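PDB 4CHH: protein interacting with HSP90 1 from Saccharomyces cerevisiae, which takes part in pre-rRNA processing as a component of the R2TP complex, is required for the NOP58-snoRNA interaction, and also interacts with HSP90. Local coordinates for residues I85-T96 against L131-S142. Residues are numbered along the deposited sequence; the frame is centred on the assembly and turned at random. Where two conformers were deposited one is given.
Sequences IIQNEWEIPIIT and LREILVEWCLES
In the PIH1 N-terminal domain, the loop joining helix 78-86 to strand 95-103 lies over one side of helix 129-147, and Trp138 of that helix meets it by packing; no direct hydrogen bond joins residues 85-96 to 131-142. CG of Glu91 sits 3.6 Å from the centroid of the six-membered ring of Trp138 and 10° off its normal, a CH-pi contact, while the opposite face rests on Ile134 CG2 of its own helix, one turn back. Glu91 has CG anti to its backbone N (chi1 -160°), which brings CG over that ring; the carboxylate is stacked on the indole, their planes 10° apart. The far end of the indole meets two more side chains: Ile85 CD1 approaches Trp138 CH2 obliquely at 3.9 Å, and Trp138 CH2 lies 4.0 Å from Trp90 CZ3, at the edge of the Trp90 ring. Beyond the indole, the Ile92 and Leu135 side chains cross at about a right angle, CG2 of Ile92 3.9 Å from CD2 of Leu135, and Ile94 CD1 reaches Trp138 CB at 3.5 Å. At the strand end, Thr96 OG1 lies 3.4 Å from Ser142 CB. Within the helix, Ser142 OG donates to Trp138 O over 2.7 Å, while Ser142 N reaches the same oxygen from the other face. A water donates to Ser142 OG and, weakly, to Glu91 OE2, a thin polar bridge across the packing. Trp90 NE1 donates to Val74 O; Phe82 of helix 78-86 packs on Ile134, Ile125 of helix 119-127 on Leu135, and Ile117 of strand 109-118 on Ile92 and Ile94.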
loop_
_atom_site.group_PDB
_atom_site.type_symbol
_atom_site.label_atom_id
_atom_site.label_comp_id
_atom_site.label_asym_id
_atom_site.label_seq_id
_atom_site.Cartn_x
_atom_site.Cartn_y
_atom_site.Cartn_z
ATOM N N ILE A 85 7.616 16.916 1.286
ATOM C CA ILE A 85 6.321 16.227 1.339
ATOM C C ILE A 85 5.204 17.274 1.381
ATOM O O ILE A 85 4.260 17.166 0.606
ATOM C CB ILE A 85 6.250 15.236 2.521
ATOM C CG1 ILE A 85 7.181 14.024 2.252
ATOM C CG2 ILE A 85 4.745 14.812 2.817
ATOM C CD1 ILE A 85 7.295 12.998 3.471
ATOM N N ILE A 86 5.350 18.315 2.226
ATOM C CA ILE A 86 4.377 19.424 2.332
ATOM C C ILE A 86 4.274 20.133 0.962
ATOM O O ILE A 86 3.176 20.487 0.534
ATOM C CB ILE A 86 4.768 20.399 3.484
ATOM C CG1 ILE A 86 4.504 19.754 4.858
ATOM C CG2 ILE A 86 4.094 21.813 3.374
ATOM C CD1 ILE A 86 5.438 20.292 5.967
ATOM N N GLN A 87 5.398 20.253 0.253
ATOM C CA GLN A 87 5.427 20.908 -1.073
ATOM C C GLN A 87 4.934 20.002 -2.215
ATOM O O GLN A 87 4.968 20.446 -3.371
ATOM C CB GLN A 87 6.846 21.376 -1.398
ATOM C CG GLN A 87 7.388 22.486 -0.474
ATOM C CD GLN A 87 8.891 22.659 -0.636
ATOM O OE1 GLN A 87 9.494 22.299 -1.657
ATOM N NE2 GLN A 87 9.545 23.141 0.398
ATOM N N ASN A 88 4.561 18.705 -1.913
ATOM C CA ASN A 88 4.141 17.694 -2.905
ATOM C C ASN A 88 5.253 17.408 -3.912
ATOM O O ASN A 88 4.978 17.113 -5.084
ATOM C CB ASN A 88 2.860 18.119 -3.645
ATOM C CG ASN A 88 1.650 18.167 -2.772
ATOM O OD1 ASN A 88 1.384 17.264 -1.983
ATOM N ND2 ASN A 88 0.881 19.219 -2.913
ATOM N N GLU A 89 6.507 17.474 -3.439
ATOM C CA GLU A 89 7.677 17.250 -4.280
ATOM C C GLU A 89 8.392 15.948 -3.929
ATOM O O GLU A 89 9.365 15.584 -4.594
ATOM C CB GLU A 89 8.630 18.454 -4.163
ATOM C CG GLU A 89 8.207 19.593 -5.071
ATOM C CD GLU A 89 9.047 20.849 -4.945
ATOM O OE1 GLU A 89 10.272 20.785 -5.202
ATOM O OE2 GLU A 89 8.467 21.910 -4.618
ATOM N N TRP A 90 7.882 15.206 -2.923
ATOM C CA TRP A 90 8.496 13.944 -2.546
ATOM C C TRP A 90 7.424 12.972 -2.077
ATOM O O TRP A 90 6.543 13.342 -1.305
ATOM C CB TRP A 90 9.522 14.190 -1.424
ATOM C CG TRP A 90 10.488 13.080 -1.141
ATOM C CD1 TRP A 90 11.802 13.041 -1.514
ATOM C CD2 TRP A 90 10.291 11.957 -0.250
ATOM N NE1 TRP A 90 12.406 11.918 -1.000
ATOM C CE2 TRP A 90 11.503 11.237 -0.214
ATOM C CE3 TRP A 90 9.189 11.468 0.487
ATOM C CZ2 TRP A 90 11.675 10.097 0.590
ATOM C CZ3 TRP A 90 9.347 10.324 1.254
ATOM C CH2 TRP A 90 10.579 9.650 1.305
ATOM N N GLU A 91 7.562 11.707 -2.479
ATOM C CA GLU A 91 6.643 10.642 -2.077
ATOM C C GLU A 91 7.307 9.307 -2.194
ATOM O O GLU A 91 8.159 9.121 -3.050
ATOM C CB GLU A 91 5.390 10.673 -2.980
ATOM C CG GLU A 91 4.191 9.954 -2.385
ATOM C CD GLU A 91 2.822 10.440 -2.819
ATOM O OE1 GLU A 91 2.598 11.671 -2.833
ATOM O OE2 GLU A 91 1.944 9.582 -3.057
ATOM N N ILE A 92 6.900 8.353 -1.369
ATOM C CA ILE A 92 7.356 6.976 -1.518
ATOM C C ILE A 92 6.467 6.370 -2.638
ATOM O O ILE A 92 5.256 6.282 -2.426
ATOM C CB ILE A 92 7.284 6.164 -0.188
ATOM C CG1 ILE A 92 8.343 6.626 0.827
ATOM C CG2 ILE A 92 7.379 4.645 -0.461
ATOM C CD1 ILE A 92 8.317 5.911 2.219
ATOM N N PRO A 93 6.989 5.984 -3.830
ATOM C CA PRO A 93 6.102 5.364 -4.845
ATOM C C PRO A 93 5.436 4.070 -4.318
ATOM O O PRO A 93 6.061 3.285 -3.596
ATOM C CB PRO A 93 7.055 5.071 -6.015
ATOM C CG PRO A 93 8.217 6.070 -5.818
ATOM C CD PRO A 93 8.385 6.065 -4.316
ATOM N N ILE A 94 4.145 3.894 -4.629
ATOM C CA ILE A 94 3.372 2.713 -4.231
ATOM C C ILE A 94 2.753 2.069 -5.474
ATOM O O ILE A 94 2.115 2.760 -6.256
ATOM C CB ILE A 94 2.264 3.038 -3.167
ATOM C CG1 ILE A 94 2.854 3.804 -1.942
ATOM C CG2 ILE A 94 1.532 1.733 -2.713
ATOM C CD1 ILE A 94 1.901 4.549 -1.145
ATOM N N ILE A 95 2.894 0.747 -5.604
ATOM C CA ILE A 95 2.213 -0.034 -6.611
ATOM C C ILE A 95 1.163 -0.862 -5.841
ATOM O O ILE A 95 1.504 -1.656 -4.960
ATOM C CB ILE A 95 3.168 -0.872 -7.511
ATOM C CG1 ILE A 95 4.124 0.073 -8.313
ATOM C CG2 ILE A 95 2.315 -1.726 -8.500
ATOM C CD1 ILE A 95 5.337 -0.579 -8.922
ATOM N N THR A 96 -0.115 -0.627 -6.149
ATOM C CA THR A 96 -1.249 -1.235 -5.448
ATOM C C THR A 96 -1.915 -2.260 -6.325
ATOM O O THR A 96 -2.173 -2.009 -7.504
ATOM C CB THR A 96 -2.250 -0.143 -5.010
ATOM O OG1 THR A 96 -1.528 0.853 -4.299
ATOM C CG2 THR A 96 -3.365 -0.676 -4.131
ATOM N N LEU A 131 7.515 9.300 9.274
ATOM C CA LEU A 131 7.482 8.838 7.873
ATOM C C LEU A 131 6.538 7.612 7.746
ATOM O O LEU A 131 5.724 7.548 6.829
ATOM C CB LEU A 131 8.897 8.503 7.358
ATOM C CG LEU A 131 9.003 8.125 5.839
ATOM C CD1 LEU A 131 8.628 9.276 4.931
ATOM C CD2 LEU A 131 10.384 7.621 5.481
ATOM N N ARG A 132 6.598 6.680 8.703
ATOM C CA ARG A 132 5.709 5.504 8.700
ATOM C C ARG A 132 4.207 5.941 8.692
ATOM O O ARG A 132 3.408 5.401 7.922
ATOM C CB ARG A 132 6.004 4.632 9.940
ATOM C CG ARG A 132 5.352 3.247 9.884
ATOM C CD ARG A 132 5.886 2.385 11.016
ATOM N NE ARG A 132 5.342 1.024 11.015
ATOM C CZ ARG A 132 5.966 -0.054 10.537
ATOM N NH1 ARG A 132 7.146 0.059 9.936
ATOM N NH2 ARG A 132 5.402 -1.249 10.633
ATOM N N GLU A 133 3.834 6.915 9.554
ATOM C CA GLU A 133 2.450 7.414 9.592
ATOM C C GLU A 133 2.011 7.985 8.242
ATOM O O GLU A 133 0.885 7.759 7.822
ATOM C CB GLU A 133 2.306 8.536 10.642
ATOM C CG GLU A 133 2.140 8.036 12.066
ATOM C CD GLU A 133 2.645 9.005 13.125
ATOM O OE1 GLU A 133 2.774 10.217 12.825
ATOM O OE2 GLU A 133 2.922 8.544 14.256
ATOM N N ILE A 134 2.878 8.799 7.617
ATOM C CA ILE A 134 2.598 9.390 6.301
ATOM C C ILE A 134 2.495 8.256 5.240
ATOM O O ILE A 134 1.617 8.303 4.368
ATOM C CB ILE A 134 3.712 10.414 5.983
ATOM C CG1 ILE A 134 3.565 11.690 6.869
ATOM C CG2 ILE A 134 3.771 10.773 4.510
ATOM C CD1 ILE A 134 4.813 12.642 6.831
ATOM N N LEU A 135 3.368 7.237 5.335
ATOM C CA LEU A 135 3.334 6.140 4.365
ATOM C C LEU A 135 1.984 5.379 4.495
ATOM O O LEU A 135 1.376 5.021 3.483
ATOM C CB LEU A 135 4.572 5.210 4.557
ATOM C CG LEU A 135 4.770 3.949 3.632
ATOM C CD1 LEU A 135 3.975 2.754 4.135
ATOM C CD2 LEU A 135 4.496 4.247 2.134
ATOM N N VAL A 136 1.520 5.147 5.736
ATOM C CA VAL A 136 0.238 4.458 5.985
ATOM C C VAL A 136 -0.919 5.245 5.324
ATOM O O VAL A 136 -1.779 4.631 4.700
ATOM C CB VAL A 136 0.028 4.248 7.510
ATOM C CG1 VAL A 136 -1.452 4.004 7.858
ATOM C CG2 VAL A 136 0.900 3.093 7.999
ATOM N N GLU A 137 -0.933 6.601 5.484
ATOM C CA GLU A 137 -1.913 7.486 4.875
ATOM C C GLU A 137 -1.870 7.370 3.333
ATOM O O GLU A 137 -2.931 7.274 2.711
ATOM C CB GLU A 137 -1.656 8.954 5.332
ATOM C CG GLU A 137 -2.602 9.974 4.686
ATOM C CD GLU A 137 -4.092 9.748 4.888
ATOM O OE1 GLU A 137 -4.488 9.193 5.938
ATOM O OE2 GLU A 137 -4.866 10.085 3.967
ATOM N N TRP A 138 -0.649 7.353 2.727
ATOM C CA TRP A 138 -0.453 7.192 1.272
ATOM C C TRP A 138 -1.004 5.865 0.759
ATOM O O TRP A 138 -1.572 5.829 -0.339
ATOM C CB TRP A 138 1.015 7.292 0.901
ATOM C CG TRP A 138 1.555 8.694 0.909
ATOM C CD1 TRP A 138 0.850 9.854 0.734
ATOM C CD2 TRP A 138 2.920 9.077 1.097
ATOM N NE1 TRP A 138 1.689 10.940 0.833
ATOM C CE2 TRP A 138 2.977 10.492 0.997
ATOM C CE3 TRP A 138 4.120 8.363 1.261
ATOM C CZ2 TRP A 138 4.181 11.199 1.075
ATOM C CZ3 TRP A 138 5.305 9.074 1.409
ATOM C CH2 TRP A 138 5.327 10.472 1.322
ATOM N N CYS A 139 -0.833 4.779 1.552
ATOM C CA CYS A 139 -1.368 3.449 1.230
ATOM C C CYS A 139 -2.888 3.479 1.243
ATOM O O CYS A 139 -3.500 2.961 0.319
ATOM C CB CYS A 139 -0.819 2.386 2.183
ATOM S SG CYS A 139 0.928 2.031 1.935
ATOM N N LEU A 140 -3.502 4.130 2.253
ATOM C CA LEU A 140 -4.950 4.269 2.317
ATOM C C LEU A 140 -5.464 5.064 1.119
ATOM O O LEU A 140 -6.421 4.647 0.485
ATOM C CB LEU A 140 -5.389 4.954 3.624
ATOM C CG LEU A 140 -5.176 4.144 4.908
ATOM C CD1 LEU A 140 -5.079 5.061 6.113
ATOM C CD2 LEU A 140 -6.251 3.095 5.089
ATOM N N GLU A 141 -4.820 6.206 0.803
ATOM C CA GLU A 141 -5.212 7.020 -0.356
ATOM C C GLU A 141 -5.064 6.242 -1.653
ATOM O O GLU A 141 -5.894 6.395 -2.545
ATOM C CB GLU A 141 -4.367 8.307 -0.439
ATOM C CG GLU A 141 -4.663 9.272 0.699
ATOM C CD GLU A 141 -3.802 10.529 0.785
ATOM O OE1 GLU A 141 -2.642 10.521 0.310
ATOM O OE2 GLU A 141 -4.273 11.510 1.402
ATOM N N SER A 142 -4.012 5.404 -1.765
ATOM C CA SER A 142 -3.794 4.615 -2.986
ATOM C C SER A 142 -4.951 3.676 -3.276
ATOM O O SER A 142 -5.331 3.567 -4.436
ATOM C CB SER A 142 -2.488 3.831 -2.928
ATOM O OG SER A 142 -1.425 4.751 -2.772
HETATM O O HOH W 1 -1.073 7.848 -3.353
#